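Local coordinates for De Novo Protein OR329 (Artificial gene, PDB 4HXT) that is a computationally designed armadillo-repeat protein, probably intended as a self-assembling cyclic homo-oligomer, whose crystal assembly holds two copies of the chain, at residues 44-49 / 80-85; 57-62 / 97-102; 74-79 / 115-120. All coordinates share one frame; numbering follows the deposited sequence.

Interaction 1: residues 44-49 / 80-85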
loop_
_atom_site.group_PDB
_atom_site.type_symbol
_atom_site.label_atom_id
_atom_site.label_comp_id
_atom_site.label_asym_id
_atom_site.label_seq_id
_atom_site.Cartn_x
_atom_site.Cartn_y
_atom_site.Cartn_z
ATOM N N GLY A 44 -2.144 -23.513 15.875
ATOM C CA GLY A 44 -3.547 -23.355 15.530
ATOM C C GLY A 44 -4.320 -22.469 16.497
ATOM O O GLY A 44 -5.554 -22.469 16.499
ATOM N N GLY A 45 -3.595 -21.701 17.305
ATOM C CA GLY A 45 -4.220 -20.832 18.286
ATOM C C GLY A 45 -5.131 -19.738 17.758
ATOM O O GLY A 45 -6.126 -19.410 18.393
ATOM N N VAL A 46 -4.797 -19.164 16.606
ATOM C CA VAL A 46 -5.610 -18.101 16.024
ATOM C C VAL A 46 -7.039 -18.569 15.739
ATOM O O VAL A 46 -7.996 -17.925 16.156
ATOM C CB VAL A 46 -4.979 -17.573 14.712
ATOM C CG1 VAL A 46 -5.917 -16.587 14.026
ATOM C CG2 VAL A 46 -3.638 -16.925 15.009
ATOM N N GLU A 47 -7.177 -19.687 15.025
ATOM C CA GLU A 47 -8.488 -20.234 14.695
ATOM C C GLU A 47 -9.313 -20.427 15.962
ATOM O O GLU A 47 -10.476 -20.038 16.018
ATOM C CB GLU A 47 -8.359 -21.585 13.978
ATOM C CG GLU A 47 -8.017 -21.529 12.491
ATOM C CD GLU A 47 -6.566 -21.173 12.228
ATOM O OE1 GLU A 47 -5.788 -21.054 13.193
ATOM O OE2 GLU A 47 -6.199 -21.017 11.047
ATOM N N VAL A 48 -8.702 -21.023 16.980
ATOM C CA VAL A 48 -9.393 -21.286 18.237
ATOM C C VAL A 48 -9.749 -19.982 18.952
ATOM O O VAL A 48 -10.842 -19.850 19.492
ATOM C CB VAL A 48 -8.529 -22.172 19.161
ATOM C CG1 VAL A 48 -9.253 -22.443 20.468
ATOM C CG2 VAL A 48 -8.182 -23.483 18.449
ATOM N N LEU A 49 -8.830 -19.019 18.954
ATOM C CA LEU A 49 -9.085 -17.736 19.607
ATOM C C LEU A 49 -10.215 -16.993 18.912
ATOM O O LEU A 49 -11.012 -16.314 19.560
ATOM C CB LEU A 49 -7.825 -16.871 19.609
ATOM C CG LEU A 49 -6.779 -17.296 20.638
ATOM C CD1 LEU A 49 -5.495 -16.527 20.398
ATOM C CD2 LEU A 49 -7.316 -17.047 22.052
ATOM N N LYS A 80 -1.973 -12.284 8.854
ATOM C CA LYS A 80 -2.613 -13.010 7.785
ATOM C C LYS A 80 -3.382 -14.205 8.324
ATOM O O LYS A 80 -4.437 -14.550 7.798
ATOM C CB LYS A 80 -1.577 -13.484 6.780
ATOM C CG LYS A 80 -2.190 -14.113 5.551
ATOM C CD LYS A 80 -1.123 -14.461 4.535
ATOM C CE LYS A 80 -1.739 -14.778 3.208
ATOM N NZ LYS A 80 -2.721 -15.875 3.360
ATOM N N ALA A 81 -2.838 -14.841 9.361
ATOM C CA ALA A 81 -3.479 -15.996 9.978
ATOM C C ALA A 81 -4.824 -15.566 10.557
ATOM O O ALA A 81 -5.810 -16.295 10.473
ATOM C CB ALA A 81 -2.577 -16.584 11.078
ATOM N N ILE A 82 -4.862 -14.370 11.133
ATOM C CA ILE A 82 -6.091 -13.861 11.717
ATOM C C ILE A 82 -7.122 -13.594 10.635
ATOM O O ILE A 82 -8.279 -13.980 10.770
ATOM C CB ILE A 82 -5.855 -12.555 12.487
ATOM C CG1 ILE A 82 -4.943 -12.819 13.687
ATOM C CG2 ILE A 82 -7.194 -11.976 12.944
ATOM C CD1 ILE A 82 -4.537 -11.570 14.439
ATOM N N VAL A 83 -6.696 -12.928 9.563
ATOM C CA VAL A 83 -7.592 -12.606 8.461
ATOM C C VAL A 83 -8.131 -13.861 7.778
ATOM O O VAL A 83 -9.326 -13.964 7.514
ATOM C CB VAL A 83 -6.884 -11.717 7.413
ATOM C CG1 VAL A 83 -7.815 -11.444 6.244
ATOM C CG2 VAL A 83 -6.458 -10.390 8.061
ATOM N N ASP A 84 -7.255 -14.821 7.509
ATOM C CA ASP A 84 -7.665 -16.058 6.851
ATOM C C ASP A 84 -8.567 -16.932 7.716
ATOM O O ASP A 84 -9.226 -17.845 7.214
ATOM C CB ASP A 84 -6.436 -16.854 6.406
ATOM C CG ASP A 84 -5.778 -16.267 5.160
ATOM O OD1 ASP A 84 -6.307 -15.278 4.602
ATOM O OD2 ASP A 84 -4.734 -16.801 4.736
ATOM N N ALA A 85 -8.595 -16.654 9.013
ATOM C CA ALA A 85 -9.435 -17.410 9.935
ATOM C C ALA A 85 -10.762 -16.679 10.118
ATOM O O ALA A 85 -11.599 -17.086 10.925
ATOM C CB ALA A 85 -8.733 -17.571 11.278
#
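V46, in the first turn of helix 45-52, pushes its two methyl groups against the C-terminal end of helix 76-84, and nearly all of the contact is apolar. Its CG1 lies 3.6 Å from I82 CA and 3.9 Å from I82 CG1, and also meets the methyl CB of A85. The second branch, CG2, packs 4.1 Å from A81 CB. With CG1 anti to the backbone N (chi1 173°), the two branches spread over the last turn of the facing helix and the residue after it. A81 and A85, one turn apart, suit their places because their single methyls let the valine come close to the helix surface. E47 adds the aliphatic part of its chain at the margin, where its CG stands 4.2 Å from A85 CB.

A second kind of contact sets a methyl against a polar atom: V46 CG1 also rests 3.6 Å from A81 O. This carbonyl belongs to the last turn, where it receives a weak bond from A85 N.

Charged groups keep to another face of helix 76-84. K80 NZ meets D84 OD2 on its syn side at 2.6 Å, and G243 O of the second subunit also accepts from this ammonium, while W244 of that subunit forms a cation-pi contact with K80. V41 of helix 34-42 touches both V46 and A81, extending the apolar layer.

The chemistry thus implies that van der Waals packing of methyl groups holds the two segments together, while the salt bridge of K80 and its bonds to the second subunit lie elsewhere on the helix.

Interaction 2: residues 57-62 / 97-102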
loop_
_atom_site.group_PDB
_atom_site.type_symbol
_atom_site.label_atom_id
_atom_site.label_comp_id
_atom_site.label_asym_id
_atom_site.label_seq_id
_atom_site.Cartn_x
_atom_site.Cartn_y
_atom_site.Cartn_z
ATOM N N ASP A 57 -19.787 -15.407 26.972
ATOM C CA ASP A 57 -19.191 -14.808 28.156
ATOM C C ASP A 57 -18.242 -13.669 27.777
ATOM O O ASP A 57 -17.145 -13.908 27.280
ATOM C CB ASP A 57 -18.439 -15.875 28.952
ATOM C CG ASP A 57 -17.865 -15.340 30.242
ATOM O OD1 ASP A 57 -18.042 -14.136 30.516
ATOM O OD2 ASP A 57 -17.240 -16.124 30.985
ATOM N N SER A 58 -18.662 -12.432 28.026
ATOM C CA SER A 58 -17.845 -11.269 27.692
ATOM C C SER A 58 -16.424 -11.366 28.233
ATOM O O SER A 58 -15.488 -10.840 27.633
ATOM C CB SER A 58 -18.500 -9.990 28.214
ATOM O OG SER A 58 -19.711 -9.734 27.535
ATOM N N GLU A 59 -16.258 -12.031 29.370
ATOM C CA GLU A 59 -14.930 -12.177 29.950
ATOM C C GLU A 59 -14.038 -12.993 29.020
ATOM O O GLU A 59 -12.851 -12.697 28.866
ATOM C CB GLU A 59 -15.013 -12.852 31.319
ATOM C CG GLU A 59 -15.728 -12.021 32.358
ATOM C CD GLU A 59 -15.146 -10.626 32.483
ATOM O OE1 GLU A 59 -13.938 -10.513 32.786
ATOM O OE2 GLU A 59 -15.899 -9.645 32.277
ATOM N N VAL A 60 -14.614 -14.023 28.408
ATOM C CA VAL A 60 -13.869 -14.870 27.486
ATOM C C VAL A 60 -13.584 -14.092 26.203
ATOM O O VAL A 60 -12.481 -14.145 25.671
ATOM C CB VAL A 60 -14.656 -16.147 27.141
ATOM C CG1 VAL A 60 -13.914 -16.942 26.068
ATOM C CG2 VAL A 60 -14.838 -16.996 28.395
ATOM N N GLN A 61 -14.587 -13.369 25.715
ATOM C CA GLN A 61 -14.430 -12.568 24.506
ATOM C C GLN A 61 -13.299 -11.566 24.666
ATOM O O GLN A 61 -12.432 -11.448 23.804
ATOM C CB GLN A 61 -15.705 -11.790 24.208
ATOM C CG GLN A 61 -16.902 -12.626 23.822
ATOM C CD GLN A 61 -18.087 -11.754 23.474
ATOM O OE1 GLN A 61 -18.527 -10.942 24.287
ATOM N NE2 GLN A 61 -18.603 -11.905 22.261
ATOM N N LYS A 62 -13.327 -10.832 25.775
ATOM C CA LYS A 62 -12.315 -9.822 26.048
ATOM C C LYS A 62 -10.900 -10.397 26.071
ATOM O O LYS A 62 -9.986 -9.810 25.489
ATOM C CB LYS A 62 -12.641 -9.110 27.372
ATOM C CG LYS A 62 -11.563 -9.174 28.435
ATOM C CD LYS A 62 -12.055 -8.560 29.739
ATOM C CE LYS A 62 -11.037 -8.731 30.854
ATOM N NZ LYS A 62 -11.504 -8.131 32.135
ATOM N N SER A 97 -19.963 -4.257 21.041
ATOM C CA SER A 97 -20.294 -4.939 22.283
ATOM C C SER A 97 -20.665 -3.875 23.310
ATOM O O SER A 97 -20.129 -2.773 23.276
ATOM C CB SER A 97 -19.081 -5.714 22.798
ATOM O OG SER A 97 -19.295 -6.146 24.130
ATOM N N THR A 98 -21.588 -4.196 24.213
ATOM C CA THR A 98 -21.975 -3.248 25.253
ATOM C C THR A 98 -20.890 -3.239 26.330
ATOM O O THR A 98 -20.854 -2.355 27.180
ATOM C CB THR A 98 -23.318 -3.629 25.911
ATOM O OG1 THR A 98 -23.282 -5.008 26.298
ATOM C CG2 THR A 98 -24.472 -3.392 24.956
ATOM N N ASP A 99 -20.012 -4.235 26.284
ATOM C CA ASP A 99 -18.915 -4.349 27.241
ATOM C C ASP A 99 -17.726 -3.553 26.703
ATOM O O ASP A 99 -17.140 -3.909 25.674
ATOM C CB ASP A 99 -18.540 -5.821 27.429
ATOM C CG ASP A 99 -17.355 -6.009 28.353
ATOM O OD1 ASP A 99 -17.493 -6.737 29.359
ATOM O OD2 ASP A 99 -16.282 -5.434 28.073
ATOM N N SER A 100 -17.367 -2.488 27.419
ATOM C CA SER A 100 -16.290 -1.590 27.012
ATOM C C SER A 100 -14.920 -2.222 26.820
ATOM O O SER A 100 -14.159 -1.796 25.950
ATOM C CB SER A 100 -16.180 -0.417 28.001
ATOM O OG SER A 100 -15.821 -0.850 29.305
ATOM N N GLU A 101 -14.596 -3.223 27.627
ATOM C CA GLU A 101 -13.304 -3.888 27.515
ATOM C C GLU A 101 -13.257 -4.703 26.219
ATOM O O GLU A 101 -12.221 -4.787 25.565
ATOM C CB GLU A 101 -13.076 -4.796 28.727
ATOM C CG GLU A 101 -11.616 -5.070 29.037
ATOM C CD GLU A 101 -10.806 -3.794 29.214
ATOM O OE1 GLU A 101 -11.283 -2.871 29.908
ATOM O OE2 GLU A 101 -9.688 -3.719 28.665
ATOM N N VAL A 102 -14.385 -5.301 25.852
ATOM C CA VAL A 102 -14.462 -6.080 24.622
ATOM C C VAL A 102 -14.282 -5.114 23.454
ATOM O O VAL A 102 -13.562 -5.400 22.505
ATOM C CB VAL A 102 -15.836 -6.790 24.488
ATOM C CG1 VAL A 102 -15.978 -7.415 23.108
ATOM C CG2 VAL A 102 -15.974 -7.859 25.563
HETATM O O HOH W 1 -19.904 -8.691 23.991
#
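V102 and K62 bring the first turns of helices 100-113 and 58-71 together, with CA atoms 4.5 Å apart. The tight part centres on V102 CG2, which sits 3.7 Å from S58 O and 4.0 Å from K62 CB, and reaches Q61 CB as well. A branched, rigid side chain suits this place: with CG1 anti to the backbone N (chi1 171°), CG2 is left to face the opposing turn. The methylenes of K62 and E101 cross obliquely and just as closely, K62 CD 3.6 Å from E101 CG. L94 of helix 87-94 touches both V102 and Q61, so the valine side of this part joins the buried interior.

Toward solvent the fit becomes looser and more polar. The charged ends of K62 and E101 go separate ways: K62 NZ makes a weak salt bridge to E59 OE1, and E101 OE1 pairs with K104 instead. S58 CB touches D99 OD1, while E59 OE2 stands 4.4 Å from the same oxygen, two like charges whose closeness is probably mildly unfavourable. A water spans the remaining edge, donating to Q61 OE1 and lying 2.6 Å from S97 OG; the amide nitrogen of Q61 bonds L53 O.

D99 is fixed by the first turn of its own helix and by the loop before it. As N-cap, its OD2 accepts from V102 N at 2.9 Å, on the anti side and 34° out of the carboxylate plane, and S97 OG accepts from D99 N in an ST turn. D57 is the corresponding N-cap of helix 58-71, its OD1 taking E59 N. Two capped helix starts side by side, in successive armadillo-like repeats, are what the regular stacking of an alpha-solenoid produces.

Interaction 3: residues 74-79 / 115-120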
loop_
_atom_site.group_PDB
_atom_site.type_symbol
_atom_site.label_atom_id
_atom_site.label_comp_id
_atom_site.label_asym_id
_atom_site.label_seq_id
_atom_site.Cartn_x
_atom_site.Cartn_y
_atom_site.Cartn_z
ATOM N N GLY A 74 2.330 -8.681 15.754
ATOM C CA GLY A 74 3.509 -9.401 15.309
ATOM C C GLY A 74 3.759 -9.348 13.810
ATOM O O GLY A 74 3.333 -8.406 13.138
ATOM N N PRO A 75 4.447 -10.358 13.253
ATOM C CA PRO A 75 4.768 -10.446 11.823
ATOM C C PRO A 75 3.525 -10.437 10.941
ATOM O O PRO A 75 2.429 -10.765 11.398
ATOM C CB PRO A 75 5.523 -11.770 11.716
ATOM C CG PRO A 75 6.120 -11.939 13.079
ATOM C CD PRO A 75 4.989 -11.522 13.975
ATOM N N ASP A 76 3.702 -10.078 9.671
ATOM C CA ASP A 76 2.582 -10.039 8.743
ATOM C C ASP A 76 1.943 -11.413 8.606
ATOM O O ASP A 76 0.757 -11.524 8.318
ATOM C CB ASP A 76 3.033 -9.536 7.372
ATOM C CG ASP A 76 3.425 -8.073 7.389
ATOM O OD1 ASP A 76 2.940 -7.339 8.273
ATOM O OD2 ASP A 76 4.204 -7.652 6.512
ATOM N N GLU A 77 2.733 -12.460 8.819
ATOM C CA GLU A 77 2.216 -13.816 8.726
ATOM C C GLU A 77 1.211 -14.067 9.846
ATOM O O GLU A 77 0.239 -14.798 9.661
ATOM C CB GLU A 77 3.356 -14.844 8.800
ATOM C CG GLU A 77 4.720 -14.279 9.191
ATOM C CD GLU A 77 5.277 -13.307 8.159
ATOM O OE1 GLU A 77 5.331 -13.670 6.965
ATOM O OE2 GLU A 77 5.664 -12.182 8.544
ATOM N N ALA A 78 1.449 -13.459 11.006
ATOM C CA ALA A 78 0.544 -13.606 12.145
ATOM C C ALA A 78 -0.786 -12.916 11.814
ATOM O O ALA A 78 -1.857 -13.469 12.062
ATOM C CB ALA A 78 1.158 -12.981 13.390
ATOM N N ILE A 79 -0.708 -11.712 11.250
ATOM C CA ILE A 79 -1.899 -10.948 10.876
ATOM C C ILE A 79 -2.686 -11.686 9.800
ATOM O O ILE A 79 -3.908 -11.714 9.824
ATOM C CB ILE A 79 -1.535 -9.543 10.330
ATOM C CG1 ILE A 79 -0.867 -8.711 11.428
ATOM C CG2 ILE A 79 -2.779 -8.851 9.801
ATOM C CD1 ILE A 79 -0.373 -7.355 10.968
ATOM N N SER A 115 -2.129 -2.097 10.844
ATOM C CA SER A 115 -0.756 -1.620 10.702
ATOM C C SER A 115 -0.010 -2.591 9.795
ATOM O O SER A 115 1.176 -2.416 9.523
ATOM C CB SER A 115 -0.059 -1.544 12.066
ATOM O OG SER A 115 0.154 -2.839 12.604
ATOM N N GLY A 116 -0.723 -3.610 9.322
ATOM C CA GLY A 116 -0.113 -4.604 8.456
ATOM C C GLY A 116 -0.172 -4.275 6.974
ATOM O O GLY A 116 -0.351 -3.117 6.598
ATOM N N PRO A 117 -0.009 -5.283 6.102
ATOM C CA PRO A 117 -0.041 -5.130 4.643
ATOM C C PRO A 117 -1.365 -4.545 4.156
ATOM O O PRO A 117 -2.357 -4.546 4.887
ATOM C CB PRO A 117 0.155 -6.560 4.143
ATOM C CG PRO A 117 0.962 -7.187 5.224
ATOM C CD PRO A 117 0.287 -6.679 6.467
ATOM N N ASP A 118 -1.378 -4.051 2.921
ATOM C CA ASP A 118 -2.588 -3.477 2.346
ATOM C C ASP A 118 -3.741 -4.480 2.313
ATOM O O ASP A 118 -4.898 -4.094 2.441
ATOM C CB ASP A 118 -2.331 -2.967 0.921
ATOM C CG ASP A 118 -1.646 -1.611 0.893
ATOM O OD1 ASP A 118 -1.659 -0.918 1.930
ATOM O OD2 ASP A 118 -1.109 -1.233 -0.174
ATOM N N GLU A 119 -3.429 -5.760 2.125
ATOM C CA GLU A 119 -4.469 -6.784 2.089
ATOM C C GLU A 119 -5.166 -6.896 3.441
ATOM O O GLU A 119 -6.358 -7.202 3.504
ATOM C CB GLU A 119 -3.884 -8.148 1.708
ATOM C CG GLU A 119 -3.403 -8.262 0.262
ATOM C CD GLU A 119 -4.549 -8.234 -0.745
ATOM O OE1 GLU A 119 -5.688 -8.577 -0.367
ATOM O OE2 GLU A 119 -4.308 -7.883 -1.918
ATOM N N ALA A 120 -4.432 -6.641 4.521
ATOM C CA ALA A 120 -5.017 -6.720 5.860
ATOM C C ALA A 120 -5.993 -5.564 6.065
ATOM O O ALA A 120 -7.069 -5.735 6.642
ATOM C CB ALA A 120 -3.920 -6.684 6.923
#
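D76 lays the flat face of its carboxylate against the ring of P117. P117 CG stands almost directly above the carboxylate carbon, 3.4 Å from D76 CG, and P117 CD lies 3.3 Å from D76 OD1. Ring CD is bonded to the amide nitrogen, so its slightly polarised hydrogens probably tolerate the carboxylate well. Beside this pair I79 makes two apolar touches: CD1 on G116 CA at 3.7 Å and CG2 on A120 CB at 3.8 Å.

Torsions and backbone set these groups in place. D76 has CG anti to its carbonyl carbon (chi1 -68°), which swings the carboxylate over to the proline. Glycine suits position 116 because a CB there would collide with I79 CD1 and with P117 CD. P117, at the N-cap position, immediately precedes helix 118-126 and holds its ring rigidly toward D76; a serine here would probably uncover the carboxylate face and allow the turn to flex.

Further out, I113 of helix 100-113 touches both I79 and A120, backing the contact from the interior. W244 of the second subunit packs on P117 and A120, which brings the edge of the contact into the dimer interface.

Each segment carries the same Gly-Pro-Asp-Glu-Ala run leading into a helix, as expected where near-identical armadillo-like repeats stack into an alpha-solenoid; the identical sequence reflects the design.

Along the chain the segments come in the order 44-49, 57-62, 74-79, 80-85, 97-102 and 115-120, so all three contacts interleave. Interactions 1 and 3 share helix 76-84, using its end and its beginning; their centres are 12 Å apart on the same side of the chain's centre, and both touch the second subunit. Interaction 2 lies 19 Å from interaction 1 and 24 Å from interaction 3, between centres, and joins helices 58-71 and 100-113. Interactions 1 and 2 connect the repeat ranges 33-73 and 75-115; interaction 3 continues to 117-157. Neighbouring repeats are therefore tied at separate places, as expected of a solenoid.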